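Local atomic coordinates of apicoplast TIC22, putative (Plasmodium falciparum 3D7, PDB entry 4E6Z), a protein that is an essential chaperone required for protein import into the apicoplast, the relict plastid of the malaria parasite. Residues 190-195 with 240-245. Numbering follows the deposited sequence.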
loop_
_atom_site.group_PDB
_atom_site.type_symbol
_atom_site.label_atom_id
_atom_site.label_comp_id
_atom_site.label_asym_id
_atom_site.label_seq_id
_atom_site.Cartn_x
_atom_site.Cartn_y
_atom_site.Cartn_z
ATOM N N LEU A 190 4.744 11.600 -8.761
ATOM C CA LEU A 190 4.658 10.203 -8.343
ATOM C C LEU A 190 4.283 10.114 -6.867
ATOM O O LEU A 190 5.043 10.545 -5.999
ATOM C CB LEU A 190 5.979 9.475 -8.591
ATOM C CG LEU A 190 6.048 8.054 -8.026
ATOM C CD1 LEU A 190 4.966 7.171 -8.637
ATOM C CD2 LEU A 190 7.429 7.451 -8.236
HETATM N N MSE A 191 3.110 9.557 -6.587
HETATM C CA MSE A 191 2.588 9.535 -5.226
HETATM C C MSE A 191 2.424 8.128 -4.661
HETATM O O MSE A 191 3.285 7.637 -3.929
HETATM C CB MSE A 191 1.260 10.293 -5.156
HETATM C CG MSE A 191 1.405 11.798 -4.978
HETATM SE SE MSE A 191 1.802 12.315 -3.135
HETATM C CE MSE A 191 3.676 11.766 -3.022
ATOM N N TYR A 192 1.305 7.493 -4.991
ATOM C CA TYR A 192 1.012 6.155 -4.493
ATOM C C TYR A 192 0.841 5.196 -5.659
ATOM O O TYR A 192 -0.279 4.912 -6.086
ATOM C CB TYR A 192 -0.240 6.170 -3.622
ATOM C CG TYR A 192 -0.137 7.098 -2.434
ATOM C CD1 TYR A 192 0.413 6.664 -1.236
ATOM C CD2 TYR A 192 -0.584 8.409 -2.512
ATOM C CE1 TYR A 192 0.510 7.511 -0.144
ATOM C CE2 TYR A 192 -0.494 9.262 -1.426
ATOM C CZ TYR A 192 0.054 8.808 -0.244
ATOM O OH TYR A 192 0.149 9.654 0.835
ATOM N N PRO A 193 1.965 4.690 -6.175
ATOM C CA PRO A 193 1.995 3.878 -7.395
ATOM C C PRO A 193 1.233 2.552 -7.301
ATOM O O PRO A 193 1.297 1.837 -6.299
ATOM C CB PRO A 193 3.494 3.616 -7.599
ATOM C CG PRO A 193 4.103 3.793 -6.242
ATOM C CD PRO A 193 3.308 4.885 -5.602
ATOM N N VAL A 194 0.494 2.251 -8.362
ATOM C CA VAL A 194 0.006 0.904 -8.617
ATOM C C VAL A 194 0.270 0.625 -10.092
ATOM O O VAL A 194 0.296 1.549 -10.903
ATOM C CB VAL A 194 -1.492 0.736 -8.273
ATOM C CG1 VAL A 194 -1.682 0.646 -6.760
ATOM C CG2 VAL A 194 -2.302 1.884 -8.843
ATOM N N PHE A 195 0.487 -0.641 -10.430
ATOM C CA PHE A 195 0.881 -1.018 -11.783
ATOM C C PHE A 195 -0.209 -1.815 -12.495
ATOM O O PHE A 195 -0.927 -2.596 -11.872
ATOM C CB PHE A 195 2.170 -1.844 -11.741
ATOM C CG PHE A 195 3.293 -1.181 -10.991
ATOM C CD1 PHE A 195 4.224 -0.399 -11.658
ATOM C CD2 PHE A 195 3.417 -1.340 -9.620
ATOM C CE1 PHE A 195 5.255 0.214 -10.967
ATOM C CE2 PHE A 195 4.449 -0.734 -8.925
ATOM C CZ PHE A 195 5.371 0.043 -9.600
ATOM N N VAL A 240 1.775 3.066 -14.987
ATOM C CA VAL A 240 1.684 3.393 -13.570
ATOM C C VAL A 240 0.523 4.344 -13.314
ATOM O O VAL A 240 0.292 5.278 -14.081
ATOM C CB VAL A 240 2.994 4.025 -13.052
ATOM C CG1 VAL A 240 2.848 4.473 -11.600
ATOM C CG2 VAL A 240 4.140 3.044 -13.190
ATOM N N LEU A 241 -0.211 4.097 -12.237
ATOM C CA LEU A 241 -1.308 4.972 -11.854
ATOM C C LEU A 241 -1.162 5.421 -10.406
ATOM O O LEU A 241 -0.438 4.807 -9.620
ATOM C CB LEU A 241 -2.653 4.273 -12.061
ATOM C CG LEU A 241 -3.026 3.946 -13.510
ATOM C CD1 LEU A 241 -4.259 3.067 -13.560
ATOM C CD2 LEU A 241 -3.243 5.222 -14.309
ATOM N N ASN A 242 -1.853 6.499 -10.060
ATOM C CA ASN A 242 -1.851 7.003 -8.695
ATOM C C ASN A 242 -3.050 6.452 -7.933
ATOM O O ASN A 242 -4.190 6.830 -8.204
ATOM C CB ASN A 242 -1.873 8.530 -8.697
ATOM C CG ASN A 242 -1.961 9.115 -7.299
ATOM O OD1 ASN A 242 -1.561 8.484 -6.319
ATOM N ND2 ASN A 242 -2.486 10.333 -7.201
HETATM N N MSE A 243 -2.789 5.546 -6.992
HETATM C CA MSE A 243 -3.857 4.867 -6.256
HETATM C C MSE A 243 -4.914 5.839 -5.749
HETATM O O MSE A 243 -6.103 5.529 -5.750
HETATM C CB MSE A 243 -3.294 4.071 -5.078
HETATM C CG MSE A 243 -4.369 3.358 -4.277
HETATM SE SE MSE A 243 -3.903 3.126 -2.397
HETATM C CE MSE A 243 -3.593 4.994 -1.928
ATOM N N VAL A 244 -4.472 7.013 -5.311
ATOM C CA VAL A 244 -5.384 8.033 -4.803
ATOM C C VAL A 244 -6.406 8.472 -5.851
ATOM O O VAL A 244 -7.603 8.536 -5.568
ATOM C CB VAL A 244 -4.620 9.264 -4.278
ATOM C CG1 VAL A 244 -5.538 10.477 -4.216
ATOM C CG2 VAL A 244 -4.013 8.963 -2.913
ATOM N N ASP A 245 -5.933 8.771 -7.056
ATOM C CA ASP A 245 -6.811 9.196 -8.143
ATOM C C ASP A 245 -7.862 8.139 -8.453
ATOM O O ASP A 245 -8.951 8.453 -8.932
ATOM C CB ASP A 245 -6.000 9.496 -9.406
ATOM C CG ASP A 245 -5.116 10.721 -9.260
ATOM O OD1 ASP A 245 -5.122 11.343 -8.177
ATOM O OD2 ASP A 245 -4.411 11.060 -10.235
#
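An antiparallel strand pair at one margin of a four-stranded mixed sheet joins the start of strand 193-203 to the end of strand 238-242, just where the latter turns into helix 243-247. Strand 238-242 is outermost on this side; the opposite edge of strand 193-203 is bonded to strand 208-213, through Phe195 and Phe213. Val194 and Leu241 form the hydrogen-bonded pair: Leu241 N gives an almost straight bond to Val194 O (2.9 Å, 169° at the hydrogen), and Val194 N returns one to Leu241 O at 3.0 Å. Pro193, which has no N-H to offer, faces Asn242 in a non-hydrogen-bonded pair. One residue earlier, Tyr192 O accepts from Met243 N at 2.7 Å, so the pairing reaches past the strand into the first turn of the helix.

Asn242 is the N-cap of that helix. Its OD1 receives two weak bonds, from Val244 N within its own segment and from Tyr192 N across the contact at 3.3 Å. This amide runs alongside the Tyr192 ring, nearly coplanar with it (13°), with OD1 at the ring edge.

On the face of the sheet carrying Pro193, Phe195 and Val240, the two branches of Val240 divide the work: CG1 meets Pro193 CB, while CG2 sits against CD1 and CE1 of Phe195. Helix 172-179 packs here through Leu175 on Pro193 and Gln174 on Phe195. On the face carrying Val194 and Leu241, Val194 CG2 lies against Leu241 CB, while its CG1 approaches CB of Met243 at the start of the helix. The selenomethionine Met243 bends at its last torsion, about the CG-SE bond (chi3 57°), bringing CE to 3.9 Å from Tyr192 CB, at the base of the ring; on the ring itself, Val244 CG2 touches Tyr192 CD2 at 3.5 Å.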